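PDB 6TZ0: viral structural protein 4 from Bombyx mori cytoplasmic polyhedrosis virus, which binds GTP and probably acts as an NTPase-like partner of the viral RNA-dependent RNA polymerase during transcription inside the capsid. Local coordinates for residues B[55-60]-B[169-174]; B[256-261]-B[311-316]; B[435-440]-B[527-532]. All coordinates share one frame; numbering follows the deposited sequence.

Interaction 1. Residues B[55-60]-B[169-174]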
ATOM      1  N   MET B  55     -43.057   1.353 -12.859  1.00 32.75           N
ATOM      2  CA  MET B  55     -42.308   1.828 -14.018  1.00 32.75           C
ATOM      3  C   MET B  55     -40.815   1.920 -13.723  1.00 32.75           C
ATOM      4  O   MET B  55     -39.987   1.555 -14.568  1.00 32.75           O
ATOM      5  CB  MET B  55     -42.862   3.184 -14.451  1.00 32.75           C
ATOM      6  CG  MET B  55     -42.249   3.777 -15.696  1.00 32.75           C
ATOM      7  SD  MET B  55     -42.609   2.881 -17.199  1.00 32.75           S
ATOM      8  CE  MET B  55     -44.318   3.337 -17.443  1.00 32.75           C
ATOM      9  N   LEU B  56     -40.454   2.371 -12.517  1.00 31.33           N
ATOM     10  CA  LEU B  56     -39.046   2.470 -12.142  1.00 31.33           C
ATOM     11  C   LEU B  56     -38.388   1.105 -12.023  1.00 31.33           C
ATOM     12  O   LEU B  56     -37.232   0.939 -12.427  1.00 31.33           O
ATOM     13  CB  LEU B  56     -38.896   3.234 -10.831  1.00 31.33           C
ATOM     14  CG  LEU B  56     -38.985   4.749 -10.898  1.00 31.33           C
ATOM     15  CD1 LEU B  56     -38.973   5.313  -9.509  1.00 31.33           C
ATOM     16  CD2 LEU B  56     -37.798   5.253 -11.670  1.00 31.33           C
ATOM     17  N   ALA B  57     -39.102   0.120 -11.470  1.00 30.82           N
ATOM     18  CA  ALA B  57     -38.548  -1.228 -11.392  1.00 30.82           C
ATOM     19  C   ALA B  57     -38.359  -1.832 -12.778  1.00 30.82           C
ATOM     20  O   ALA B  57     -37.342  -2.496 -13.037  1.00 30.82           O
ATOM     21  CB  ALA B  57     -39.445  -2.112 -10.535  1.00 30.82           C
ATOM     22  N   LYS B  58     -39.305  -1.574 -13.691  1.00 33.67           N
ATOM     23  CA  LYS B  58     -39.165  -2.055 -15.065  1.00 33.67           C
ATOM     24  C   LYS B  58     -37.969  -1.425 -15.770  1.00 33.67           C
ATOM     25  O   LYS B  58     -37.214  -2.123 -16.455  1.00 33.67           O
ATOM     26  CB  LYS B  58     -40.440  -1.781 -15.857  1.00 33.67           C
ATOM     27  CG  LYS B  58     -40.367  -2.261 -17.294  1.00 33.67           C
ATOM     28  CD  LYS B  58     -41.650  -2.006 -18.050  1.00 33.67           C
ATOM     29  CE  LYS B  58     -41.793  -0.538 -18.396  1.00 33.67           C
ATOM     30  NZ  LYS B  58     -42.972  -0.276 -19.264  1.00 33.67           N
ATOM     31  N   HIS B  59     -37.766  -0.113 -15.608  1.00 35.06           N
ATOM     32  CA  HIS B  59     -36.629   0.510 -16.281  1.00 35.06           C
ATOM     33  C   HIS B  59     -35.304   0.138 -15.634  1.00 35.06           C
ATOM     34  O   HIS B  59     -34.279   0.093 -16.320  1.00 35.06           O
ATOM     35  CB  HIS B  59     -36.745   2.031 -16.312  1.00 35.06           C
ATOM     36  CG  HIS B  59     -37.910   2.538 -17.095  1.00 35.06           C
ATOM     37  ND1 HIS B  59     -38.106   2.222 -18.419  1.00 35.06           N
ATOM     38  CD2 HIS B  59     -38.873   3.431 -16.777  1.00 35.06           C
ATOM     39  CE1 HIS B  59     -39.187   2.838 -18.860  1.00 35.06           C
ATOM     40  NE2 HIS B  59     -39.668   3.583 -17.884  1.00 35.06           N
ATOM     41  N   ALA B  60     -35.287  -0.108 -14.324  1.00 34.61           N
ATOM     42  CA  ALA B  60     -34.042  -0.485 -13.668  1.00 34.61           C
ATOM     43  C   ALA B  60     -33.646  -1.921 -13.952  1.00 34.61           C
ATOM     44  O   ALA B  60     -32.455  -2.240 -13.897  1.00 34.61           O
ATOM     45  CB  ALA B  60     -34.149  -0.279 -12.157  1.00 34.61           C
ATOM     46  N   PRO B 169     -35.796  -0.244  -2.050  1.00 26.70           N
ATOM     47  CA  PRO B 169     -35.202  -0.764  -3.285  1.00 26.70           C
ATOM     48  C   PRO B 169     -33.991   0.040  -3.730  1.00 26.70           C
ATOM     49  O   PRO B 169     -33.720   1.142  -3.254  1.00 26.70           O
ATOM     50  CB  PRO B 169     -36.343  -0.639  -4.295  1.00 26.70           C
ATOM     51  CG  PRO B 169     -37.557  -0.654  -3.481  1.00 26.70           C
ATOM     52  CD  PRO B 169     -37.225   0.048  -2.218  1.00 26.70           C
ATOM     53  N   ASN B 170     -33.257  -0.539  -4.681  1.00 29.85           N
ATOM     54  CA  ASN B 170     -31.999   0.060  -5.113  1.00 29.85           C
ATOM     55  C   ASN B 170     -32.226   1.326  -5.925  1.00 29.85           C
ATOM     56  O   ASN B 170     -31.492   2.304  -5.759  1.00 29.85           O
ATOM     57  CB  ASN B 170     -31.184  -0.947  -5.919  1.00 29.85           C
ATOM     58  CG  ASN B 170     -30.589  -2.034  -5.059  1.00 29.85           C
ATOM     59  OD1 ASN B 170     -30.104  -1.775  -3.964  1.00 29.85           O
ATOM     60  ND2 ASN B 170     -30.614  -3.259  -5.555  1.00 29.85           N
ATOM     61  N   TYR B 171     -33.236   1.330  -6.798  1.00 28.05           N
ATOM     62  CA  TYR B 171     -33.484   2.496  -7.641  1.00 28.05           C
ATOM     63  C   TYR B 171     -33.977   3.694  -6.834  1.00 28.05           C
ATOM     64  O   TYR B 171     -33.655   4.840  -7.171  1.00 28.05           O
ATOM     65  CB  TYR B 171     -34.454   2.132  -8.772  1.00 28.05           C
ATOM     66  CG  TYR B 171     -35.745   1.463  -8.345  1.00 28.05           C
ATOM     67  CD1 TYR B 171     -36.852   2.211  -7.972  1.00 28.05           C
ATOM     68  CD2 TYR B 171     -35.854   0.081  -8.324  1.00 28.05           C
ATOM     69  CE1 TYR B 171     -38.025   1.604  -7.580  1.00 28.05           C
ATOM     70  CE2 TYR B 171     -37.023  -0.534  -7.936  1.00 28.05           C
ATOM     71  CZ  TYR B 171     -38.101   0.233  -7.564  1.00 28.05           C
ATOM     72  OH  TYR B 171     -39.268  -0.377  -7.177  1.00 28.05           O
ATOM     73  N   ILE B 172     -34.698   3.453  -5.740  1.00 26.62           N
ATOM     74  CA  ILE B 172     -35.080   4.548  -4.855  1.00 26.62           C
ATOM     75  C   ILE B 172     -33.853   5.126  -4.155  1.00 26.62           C
ATOM     76  O   ILE B 172     -33.726   6.348  -4.012  1.00 26.62           O
ATOM     77  CB  ILE B 172     -36.157   4.076  -3.862  1.00 26.62           C
ATOM     78  CG1 ILE B 172     -37.395   3.613  -4.619  1.00 26.62           C
ATOM     79  CG2 ILE B 172     -36.556   5.181  -2.906  1.00 26.62           C
ATOM     80  CD1 ILE B 172     -38.036   4.697  -5.450  1.00 26.62           C
ATOM     81  N   ASN B 173     -32.911   4.264  -3.757  1.00 26.66           N
ATOM     82  CA  ASN B 173     -31.641   4.730  -3.208  1.00 26.66           C
ATOM     83  C   ASN B 173     -30.835   5.519  -4.226  1.00 26.66           C
ATOM     84  O   ASN B 173     -30.107   6.443  -3.853  1.00 26.66           O
ATOM     85  CB  ASN B 173     -30.803   3.553  -2.720  1.00 26.66           C
ATOM     86  CG  ASN B 173     -31.333   2.944  -1.455  1.00 26.66           C
ATOM     87  OD1 ASN B 173     -31.763   3.648  -0.547  1.00 26.66           O
ATOM     88  ND2 ASN B 173     -31.295   1.625  -1.376  1.00 26.66           N
ATOM     89  N   GLN B 174     -30.937   5.159  -5.505  1.00 28.99           N
ATOM     90  CA  GLN B 174     -30.303   5.950  -6.554  1.00 28.99           C
ATOM     91  C   GLN B 174     -30.968   7.312  -6.699  1.00 28.99           C
ATOM     92  O   GLN B 174     -30.301   8.292  -7.046  1.00 28.99           O
ATOM     93  CB  GLN B 174     -30.354   5.183  -7.871  1.00 28.99           C
ATOM     94  CG  GLN B 174     -29.581   3.887  -7.826  1.00 28.99           C
ATOM     95  CD  GLN B 174     -29.818   3.011  -9.026  1.00 28.99           C
ATOM     96  OE1 GLN B 174     -30.497   3.396  -9.969  1.00 28.99           O
ATOM     97  NE2 GLN B 174     -29.316   1.793  -8.963  1.00 28.99           N
TER

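Interaction 2. Residues B[256-261]-B[311-316]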
ATOM      1  N   CYS B 256     -42.789  -4.937  24.706  1.00 29.91           N
ATOM      2  CA  CYS B 256     -43.223  -4.147  25.845  1.00 29.91           C
ATOM      3  C   CYS B 256     -42.341  -2.922  25.992  1.00 29.91           C
ATOM      4  O   CYS B 256     -41.199  -2.889  25.536  1.00 29.91           O
ATOM      5  CB  CYS B 256     -43.189  -4.948  27.151  1.00 29.91           C
ATOM      6  SG  CYS B 256     -44.428  -6.218  27.268  1.00 29.91           S
ATOM      7  N   LEU B 257     -42.897  -1.906  26.636  1.00 25.69           N
ATOM      8  CA  LEU B 257     -42.135  -0.748  27.071  1.00 25.69           C
ATOM      9  C   LEU B 257     -42.454  -0.522  28.537  1.00 25.69           C
ATOM     10  O   LEU B 257     -43.622  -0.368  28.903  1.00 25.69           O
ATOM     11  CB  LEU B 257     -42.455   0.482  26.220  1.00 25.69           C
ATOM     12  CG  LEU B 257     -41.597   1.723  26.436  1.00 25.69           C
ATOM     13  CD1 LEU B 257     -41.305   2.342  25.112  1.00 25.69           C
ATOM     14  CD2 LEU B 257     -42.348   2.730  27.267  1.00 25.69           C
ATOM     15  N   ILE B 258     -41.422  -0.509  29.367  1.00 25.82           N
ATOM     16  CA  ILE B 258     -41.560  -0.403  30.810  1.00 25.82           C
ATOM     17  C   ILE B 258     -40.934   0.911  31.249  1.00 25.82           C
ATOM     18  O   ILE B 258     -39.872   1.287  30.750  1.00 25.82           O
ATOM     19  CB  ILE B 258     -40.880  -1.597  31.503  1.00 25.82           C
ATOM     20  CG1 ILE B 258     -41.384  -2.905  30.912  1.00 25.82           C
ATOM     21  CG2 ILE B 258     -41.185  -1.601  32.979  1.00 25.82           C
ATOM     22  CD1 ILE B 258     -40.571  -4.093  31.313  1.00 25.82           C
ATOM     23  N   THR B 259     -41.592   1.620  32.161  1.00 26.89           N
ATOM     24  CA  THR B 259     -40.993   2.767  32.830  1.00 26.89           C
ATOM     25  C   THR B 259     -40.753   2.414  34.289  1.00 26.89           C
ATOM     26  O   THR B 259     -41.645   1.892  34.962  1.00 26.89           O
ATOM     27  CB  THR B 259     -41.863   4.020  32.723  1.00 26.89           C
ATOM     28  OG1 THR B 259     -43.128   3.781  33.339  1.00 26.89           O
ATOM     29  CG2 THR B 259     -42.068   4.402  31.277  1.00 26.89           C
ATOM     30  N   TRP B 260     -39.550   2.685  34.765  1.00 26.42           N
ATOM     31  CA  TRP B 260     -39.079   2.256  36.069  1.00 26.42           C
ATOM     32  C   TRP B 260     -38.882   3.464  36.969  1.00 26.42           C
ATOM     33  O   TRP B 260     -39.061   4.607  36.561  1.00 26.42           O
ATOM     34  CB  TRP B 260     -37.766   1.492  35.931  1.00 26.42           C
ATOM     35  CG  TRP B 260     -37.847   0.225  35.173  1.00 26.42           C
ATOM     36  CD1 TRP B 260     -37.676   0.070  33.835  1.00 26.42           C
ATOM     37  CD2 TRP B 260     -38.036  -1.080  35.709  1.00 26.42           C
ATOM     38  NE1 TRP B 260     -37.790  -1.249  33.493  1.00 26.42           N
ATOM     39  CE2 TRP B 260     -38.008  -1.978  34.631  1.00 26.42           C
ATOM     40  CE3 TRP B 260     -38.245  -1.578  36.994  1.00 26.42           C
ATOM     41  CZ2 TRP B 260     -38.179  -3.344  34.798  1.00 26.42           C
ATOM     42  CZ3 TRP B 260     -38.409  -2.930  37.159  1.00 26.42           C
ATOM     43  CH2 TRP B 260     -38.383  -3.798  36.068  1.00 26.42           C
ATOM     44  N   THR B 261     -38.476   3.201  38.202  1.00 27.36           N
ATOM     45  CA  THR B 261     -38.033   4.247  39.111  1.00 27.36           C
ATOM     46  C   THR B 261     -36.512   4.219  39.148  1.00 27.36           C
ATOM     47  O   THR B 261     -35.913   3.151  39.276  1.00 27.36           O
ATOM     48  CB  THR B 261     -38.609   4.052  40.509  1.00 27.36           C
ATOM     49  OG1 THR B 261     -38.118   2.829  41.060  1.00 27.36           O
ATOM     50  CG2 THR B 261     -40.110   3.986  40.444  1.00 27.36           C
ATOM     51  N   SER B 311     -35.426  -0.673  41.913  1.00 30.28           N
ATOM     52  CA  SER B 311     -36.358  -0.101  40.957  1.00 30.28           C
ATOM     53  C   SER B 311     -37.649  -0.901  40.913  1.00 30.28           C
ATOM     54  O   SER B 311     -37.635  -2.132  40.963  1.00 30.28           O
ATOM     55  CB  SER B 311     -35.732  -0.069  39.570  1.00 30.28           C
ATOM     56  OG  SER B 311     -34.606   0.782  39.555  1.00 30.28           O
ATOM     57  N   THR B 312     -38.768  -0.193  40.824  1.00 29.47           N
ATOM     58  CA  THR B 312     -40.084  -0.788  40.655  1.00 29.47           C
ATOM     59  C   THR B 312     -40.704  -0.269  39.367  1.00 29.47           C
ATOM     60  O   THR B 312     -40.240   0.709  38.784  1.00 29.47           O
ATOM     61  CB  THR B 312     -40.996  -0.480  41.846  1.00 29.47           C
ATOM     62  OG1 THR B 312     -41.209   0.932  41.929  1.00 29.47           O
ATOM     63  CG2 THR B 312     -40.368  -0.961  43.137  1.00 29.47           C
ATOM     64  N   ILE B 313     -41.763  -0.930  38.924  1.00 29.74           N
ATOM     65  CA  ILE B 313     -42.393  -0.610  37.650  1.00 29.74           C
ATOM     66  C   ILE B 313     -43.446   0.467  37.860  1.00 29.74           C
ATOM     67  O   ILE B 313     -44.331   0.325  38.708  1.00 29.74           O
ATOM     68  CB  ILE B 313     -43.006  -1.863  37.009  1.00 29.74           C
ATOM     69  CG1 ILE B 313     -41.910  -2.841  36.606  1.00 29.74           C
ATOM     70  CG2 ILE B 313     -43.793  -1.495  35.798  1.00 29.74           C
ATOM     71  CD1 ILE B 313     -42.410  -4.176  36.164  1.00 29.74           C
ATOM     72  N   MET B 314     -43.355   1.542  37.080  1.00 28.52           N
ATOM     73  CA  MET B 314     -44.381   2.574  37.072  1.00 28.52           C
ATOM     74  C   MET B 314     -45.464   2.314  36.039  1.00 28.52           C
ATOM     75  O   MET B 314     -46.628   2.640  36.290  1.00 28.52           O
ATOM     76  CB  MET B 314     -43.756   3.941  36.797  1.00 28.52           C
ATOM     77  CG  MET B 314     -42.757   4.396  37.832  1.00 28.52           C
ATOM     78  SD  MET B 314     -41.934   5.928  37.367  1.00 28.52           S
ATOM     79  CE  MET B 314     -43.253   7.111  37.598  1.00 28.52           C
ATOM     80  N   LYS B 315     -45.117   1.729  34.890  1.00 28.23           N
ATOM     81  CA  LYS B 315     -46.048   1.556  33.783  1.00 28.23           C
ATOM     82  C   LYS B 315     -45.483   0.539  32.797  1.00 28.23           C
ATOM     83  O   LYS B 315     -44.289   0.566  32.503  1.00 28.23           O
ATOM     84  CB  LYS B 315     -46.293   2.894  33.075  1.00 28.23           C
ATOM     85  CG  LYS B 315     -47.357   2.862  32.014  1.00 28.23           C
ATOM     86  CD  LYS B 315     -47.568   4.240  31.431  1.00 28.23           C
ATOM     87  CE  LYS B 315     -48.627   4.217  30.353  1.00 28.23           C
ATOM     88  NZ  LYS B 315     -48.831   5.565  29.764  1.00 28.23           N
ATOM     89  N   ILE B 316     -46.342  -0.357  32.300  1.00 28.60           N
ATOM     90  CA  ILE B 316     -46.012  -1.272  31.208  1.00 28.60           C
ATOM     91  C   ILE B 316     -47.081  -1.149  30.133  1.00 28.60           C
ATOM     92  O   ILE B 316     -48.271  -1.313  30.416  1.00 28.60           O
ATOM     93  CB  ILE B 316     -45.912  -2.740  31.662  1.00 28.60           C
ATOM     94  CG1 ILE B 316     -44.748  -2.951  32.605  1.00 28.60           C
ATOM     95  CG2 ILE B 316     -45.684  -3.657  30.486  1.00 28.60           C
ATOM     96  CD1 ILE B 316     -44.723  -4.328  33.212  1.00 28.60           C
TER

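Interaction 3. Residues B[435-440]-B[527-532]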
ATOM      1  N   ALA B 435     -17.528   5.649  50.277  1.00 46.24           N
ATOM      2  CA  ALA B 435     -17.730   7.066  50.557  1.00 46.24           C
ATOM      3  C   ALA B 435     -16.424   7.842  50.503  1.00 46.24           C
ATOM      4  O   ALA B 435     -16.426   9.027  50.162  1.00 46.24           O
ATOM      5  CB  ALA B 435     -18.389   7.238  51.922  1.00 46.24           C
ATOM      6  N   GLN B 436     -15.304   7.194  50.823  1.00 45.18           N
ATOM      7  CA  GLN B 436     -14.007   7.844  50.682  1.00 45.18           C
ATOM      8  C   GLN B 436     -13.619   7.971  49.218  1.00 45.18           C
ATOM      9  O   GLN B 436     -13.052   8.989  48.805  1.00 45.18           O
ATOM     10  CB  GLN B 436     -12.940   7.056  51.434  1.00 45.18           C
ATOM     11  CG  GLN B 436     -13.161   6.965  52.921  1.00 45.18           C
ATOM     12  CD  GLN B 436     -12.088   6.160  53.609  1.00 45.18           C
ATOM     13  OE1 GLN B 436     -11.180   5.644  52.965  1.00 45.18           O
ATOM     14  NE2 GLN B 436     -12.194   6.033  54.923  1.00 45.18           N
ATOM     15  N   TYR B 437     -13.915   6.944  48.419  1.00 41.43           N
ATOM     16  CA  TYR B 437     -13.484   6.929  47.027  1.00 41.43           C
ATOM     17  C   TYR B 437     -14.313   7.873  46.173  1.00 41.43           C
ATOM     18  O   TYR B 437     -13.772   8.568  45.307  1.00 41.43           O
ATOM     19  CB  TYR B 437     -13.553   5.506  46.479  1.00 41.43           C
ATOM     20  CG  TYR B 437     -13.270   5.402  45.001  1.00 41.43           C
ATOM     21  CD1 TYR B 437     -11.990   5.578  44.503  1.00 41.43           C
ATOM     22  CD2 TYR B 437     -14.288   5.111  44.108  1.00 41.43           C
ATOM     23  CE1 TYR B 437     -11.735   5.482  43.152  1.00 41.43           C
ATOM     24  CE2 TYR B 437     -14.042   5.009  42.762  1.00 41.43           C
ATOM     25  CZ  TYR B 437     -12.767   5.195  42.290  1.00 41.43           C
ATOM     26  OH  TYR B 437     -12.524   5.097  40.943  1.00 41.43           O
ATOM     27  N   GLU B 438     -15.628   7.913  46.400  1.00 45.88           N
ATOM     28  CA  GLU B 438     -16.510   8.812  45.662  1.00 45.88           C
ATOM     29  C   GLU B 438     -16.242  10.281  45.959  1.00 45.88           C
ATOM     30  O   GLU B 438     -16.605  11.140  45.151  1.00 45.88           O
ATOM     31  CB  GLU B 438     -17.967   8.491  45.988  1.00 45.88           C
ATOM     32  CG  GLU B 438     -18.509   7.215  45.378  1.00 45.88           C
ATOM     33  CD  GLU B 438     -18.782   7.357  43.897  1.00 45.88           C
ATOM     34  OE1 GLU B 438     -19.093   8.483  43.460  1.00 45.88           O
ATOM     35  OE2 GLU B 438     -18.715   6.348  43.168  1.00 45.88           O
ATOM     36  N   LEU B 439     -15.614  10.587  47.088  1.00 43.65           N
ATOM     37  CA  LEU B 439     -15.417  11.957  47.533  1.00 43.65           C
ATOM     38  C   LEU B 439     -14.178  12.598  46.915  1.00 43.65           C
ATOM     39  O   LEU B 439     -13.924  13.784  47.147  1.00 43.65           O
ATOM     40  CB  LEU B 439     -15.344  11.964  49.064  1.00 43.65           C
ATOM     41  CG  LEU B 439     -15.524  13.219  49.913  1.00 43.65           C
ATOM     42  CD1 LEU B 439     -16.921  13.774  49.713  1.00 43.65           C
ATOM     43  CD2 LEU B 439     -15.281  12.899  51.373  1.00 43.65           C
ATOM     44  N   LEU B 440     -13.416  11.861  46.114  1.00 42.03           N
ATOM     45  CA  LEU B 440     -12.217  12.405  45.501  1.00 42.03           C
ATOM     46  C   LEU B 440     -12.564  13.221  44.263  1.00 42.03           C
ATOM     47  O   LEU B 440     -13.667  13.140  43.718  1.00 42.03           O
ATOM     48  CB  LEU B 440     -11.258  11.288  45.112  1.00 42.03           C
ATOM     49  CG  LEU B 440     -10.695  10.413  46.228  1.00 42.03           C
ATOM     50  CD1 LEU B 440      -9.882   9.284  45.634  1.00 42.03           C
ATOM     51  CD2 LEU B 440      -9.855  11.224  47.188  1.00 42.03           C
ATOM     52  N   GLN B 527     -13.855  -3.095  43.561  1.00 41.21           N
ATOM     53  CA  GLN B 527     -14.674  -3.392  42.394  1.00 41.21           C
ATOM     54  C   GLN B 527     -15.039  -2.128  41.630  1.00 41.21           C
ATOM     55  O   GLN B 527     -14.960  -2.100  40.396  1.00 41.21           O
ATOM     56  CB  GLN B 527     -15.927  -4.138  42.837  1.00 41.21           C
ATOM     57  CG  GLN B 527     -15.649  -5.512  43.381  1.00 41.21           C
ATOM     58  CD  GLN B 527     -15.164  -6.456  42.317  1.00 41.21           C
ATOM     59  OE1 GLN B 527     -15.695  -6.481  41.214  1.00 41.21           O
ATOM     60  NE2 GLN B 527     -14.135  -7.226  42.633  1.00 41.21           N
ATOM     61  N   LEU B 528     -15.409  -1.064  42.346  1.00 36.67           N
ATOM     62  CA  LEU B 528     -15.718   0.204  41.691  1.00 36.67           C
ATOM     63  C   LEU B 528     -14.469   0.839  41.086  1.00 36.67           C
ATOM     64  O   LEU B 528     -14.526   1.424  39.993  1.00 36.67           O
ATOM     65  CB  LEU B 528     -16.376   1.145  42.689  1.00 36.67           C
ATOM     66  CG  LEU B 528     -16.863   2.486  42.156  1.00 36.67           C
ATOM     67  CD1 LEU B 528     -17.917   2.282  41.093  1.00 36.67           C
ATOM     68  CD2 LEU B 528     -17.416   3.292  43.294  1.00 36.67           C
ATOM     69  N   PHE B 529     -13.328   0.701  41.768  1.00 34.28           N
ATOM     70  CA  PHE B 529     -12.066   1.226  41.258  1.00 34.28           C
ATOM     71  C   PHE B 529     -11.639   0.508  39.985  1.00 34.28           C
ATOM     72  O   PHE B 529     -11.201   1.149  39.019  1.00 34.28           O
ATOM     73  CB  PHE B 529     -11.000   1.108  42.346  1.00 34.28           C
ATOM     74  CG  PHE B 529      -9.657   1.628  41.944  1.00 34.28           C
ATOM     75  CD1 PHE B 529      -9.453   2.983  41.774  1.00 34.28           C
ATOM     76  CD2 PHE B 529      -8.590   0.767  41.772  1.00 34.28           C
ATOM     77  CE1 PHE B 529      -8.220   3.466  41.409  1.00 34.28           C
ATOM     78  CE2 PHE B 529      -7.352   1.247  41.408  1.00 34.28           C
ATOM     79  CZ  PHE B 529      -7.168   2.596  41.228  1.00 34.28           C
ATOM     80  N   LEU B 530     -11.795  -0.817  39.949  1.00 31.20           N
ATOM     81  CA  LEU B 530     -11.452  -1.565  38.748  1.00 31.20           C
ATOM     82  C   LEU B 530     -12.433  -1.311  37.618  1.00 31.20           C
ATOM     83  O   LEU B 530     -12.020  -1.305  36.455  1.00 31.20           O
ATOM     84  CB  LEU B 530     -11.379  -3.055  39.050  1.00 31.20           C
ATOM     85  CG  LEU B 530     -10.161  -3.439  39.872  1.00 31.20           C
ATOM     86  CD1 LEU B 530     -10.184  -4.905  40.221  1.00 31.20           C
ATOM     87  CD2 LEU B 530      -8.919  -3.093  39.096  1.00 31.20           C
ATOM     88  N   ARG B 531     -13.717  -1.099  37.935  1.00 30.01           N
ATOM     89  CA  ARG B 531     -14.685  -0.689  36.922  1.00 30.01           C
ATOM     90  C   ARG B 531     -14.262   0.613  36.260  1.00 30.01           C
ATOM     91  O   ARG B 531     -14.308   0.735  35.032  1.00 30.01           O
ATOM     92  CB  ARG B 531     -16.084  -0.557  37.541  1.00 30.01           C
ATOM     93  CG  ARG B 531     -17.203  -0.218  36.540  1.00 30.01           C
ATOM     94  CD  ARG B 531     -17.541   1.272  36.488  1.00 30.01           C
ATOM     95  NE  ARG B 531     -18.409   1.605  35.369  1.00 30.01           N
ATOM     96  CZ  ARG B 531     -18.524   2.827  34.865  1.00 30.01           C
ATOM     97  NH1 ARG B 531     -17.807   3.819  35.368  1.00 30.01           N
ATOM     98  NH2 ARG B 531     -19.330   3.052  33.840  1.00 30.01           N
ATOM     99  N   ASP B 532     -13.853   1.600  37.058  1.00 30.87           N
ATOM    100  CA  ASP B 532     -13.504   2.894  36.478  1.00 30.87           C
ATOM    101  C   ASP B 532     -12.188   2.837  35.706  1.00 30.87           C
ATOM    102  O   ASP B 532     -12.053   3.483  34.659  1.00 30.87           O
ATOM    103  CB  ASP B 532     -13.457   3.955  37.566  1.00 30.87           C
ATOM    104  CG  ASP B 532     -14.829   4.372  38.030  1.00 30.87           C
ATOM    105  OD1 ASP B 532     -15.772   4.331  37.220  1.00 30.87           O
ATOM    106  OD2 ASP B 532     -14.962   4.751  39.206  1.00 30.87           O
TER

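Interaction 1. Residues B[55-60]-B[169-174]
Segment 55-60, the end of helix 41-60, crosses segment 170-174 of helix 170-176 at 95°, the segment axes 10.3 Å apart where they come closest; the nearest CA atoms across the pair are those of A60 and Y171, 6.7 Å apart. Y171 carries the contact, laying its ring along the flank of the other helix. Its first torsion (chi1 52°) places CG between the backbone N and the carbonyl carbon, and the ring thereby runs past L56 and A57. CB of L56 meets the ring at Y171 CD1, 3.7 Å away, while A57 CB lies 3.9 Å from Y171 CE2 and about as near the OH. A57 brings no more than a methyl, and one face of the ring lies over its backbone N; the other is covered by P169 CB, from the N-cap residue of Y171's own helix. A60 packs near the root of the side chain, its CB 4.2 Å from Y171 CB. L56 also extends CD1 toward CD1 of I172. Beyond the pair, L56 packs on Y73 and I77 of helix 70-79, H59 touches helix 136-146, and N170 hydrogen-bonds T462 of the RNA-dependent RNA polymerase chain.

Interaction 2. Residues B[256-261]-B[311-316]
W260 and I313 meet across strand 255-261 and the segment 311-316, which leads from a loop into strand 313-319; the antiparallel pairing is interrupted by a classic beta bulge, M314 and K315 both standing opposite T259. T259 N donates to K315 O in a nearly straight 2.9 Å bond within the carbonyl plane, and T259 O receives M314 N at 2.7 Å, with K315 N adding a long, weak second bond. One carbonyl thus serves both residues of the bulge. I258 and I316 form a non-hydrogen-bonded pair beside it, where CA-H...O contacts join I258 CA to K315 O and I316 CA to L257 O. At the other end, the bond from T261 N to T312 O is weak, 3.1 Å and bent to 131°.

Side-chain hydroxyls reinforce that end. S311 OG donates to T261 O over 2.7 Å, almost straight along the carbonyl direction, but it also bonds S308 O, so its single proton must be shared or alternate between the two carbonyls. T261 OG1 accepts T312 N at 3.1 Å; it lies between its own backbone N and carbonyl carbon (chi1 63°), which turns it toward the T312 amide.

The apolar contacts lie on the face bearing I258, W260, I313 and I316. CG1 of I313 sits over the six-membered ring of W260, 3.8 Å from its centroid, a CH-pi contact; I258 CG2 covers the same face of the indole. I258 and I316 run side by side with their CG1 atoms 3.8 Å apart.

Chemistry is therefore divided by face: branched aliphatics and an indole pack on the side where L293 of helix 290-296 touches I258 and W260, T259 and the long K315 occupy the more exposed side, and hydroxyl bonds strengthen the weakly paired end.

Interaction 3. Residues B[435-440]-B[527-532]
A tyrosine reaching from the short helix 434-438 to the side of helix 524-537 makes this a buried helix-helix contact with one polar bond at its tip, its centre about 30 Å from the centre of the chain. Y437 CG stands anti to the backbone N (chi1 174°), which sends the ring straight across to the other helix. There its OH donates to D532 OD2 over 3.0 Å, using the anti lone pair of that oxygen; ring and carboxylate are nearly coplanar, 24° apart. The other oxygen of D532, OD1, takes R531 NH1 in a salt bridge of 2.8 Å, so the carboxylate is held from two sides and its rotation is restricted. K355, G356, G358, K359, T360 and S361, which bind GTP, follow strand 347-353 of the parallel sheet and are consistent with a P-loop (Walker A); the side chain of L528 lies about 8 Å from those of K355 and R520, another GTP-binding residue, though no GTP is bound to this chain here. L528 CD2 lies at the edge of the Y437 ring, 3.7 Å from Y437 CD2, and also approaches E438 OE2. F529 meets the tyrosine with its plane turned by 87°, its CD1 being 3.7 Å from Y437 CE1. M449 of helix 442-457 touches both Y437 and D532, and K445 of the same helix makes a cation-pi contact with the tyrosine ring.

The three contacts join separate elements and do not touch one another; interactions 2 and 3 are the nearer pair, about 16 Å between nearest atoms, while interaction 1 lies on the opposite side of the chain's centre from both. Interactions 1 and 3 are buried helix pairings of similar area, each led by one tyrosine, but the first is apolar across its interface and borders the polymerase chain, whereas the third ends in a tyrosine-carboxylate bond near GTP-binding residues. Interaction 2, partly buried, covers far more surface and rests largely on backbone bonding within one antiparallel sheet, extended by hydroxyl bonds at the loop end, with its apolar side turned inward and its polar side more exposed.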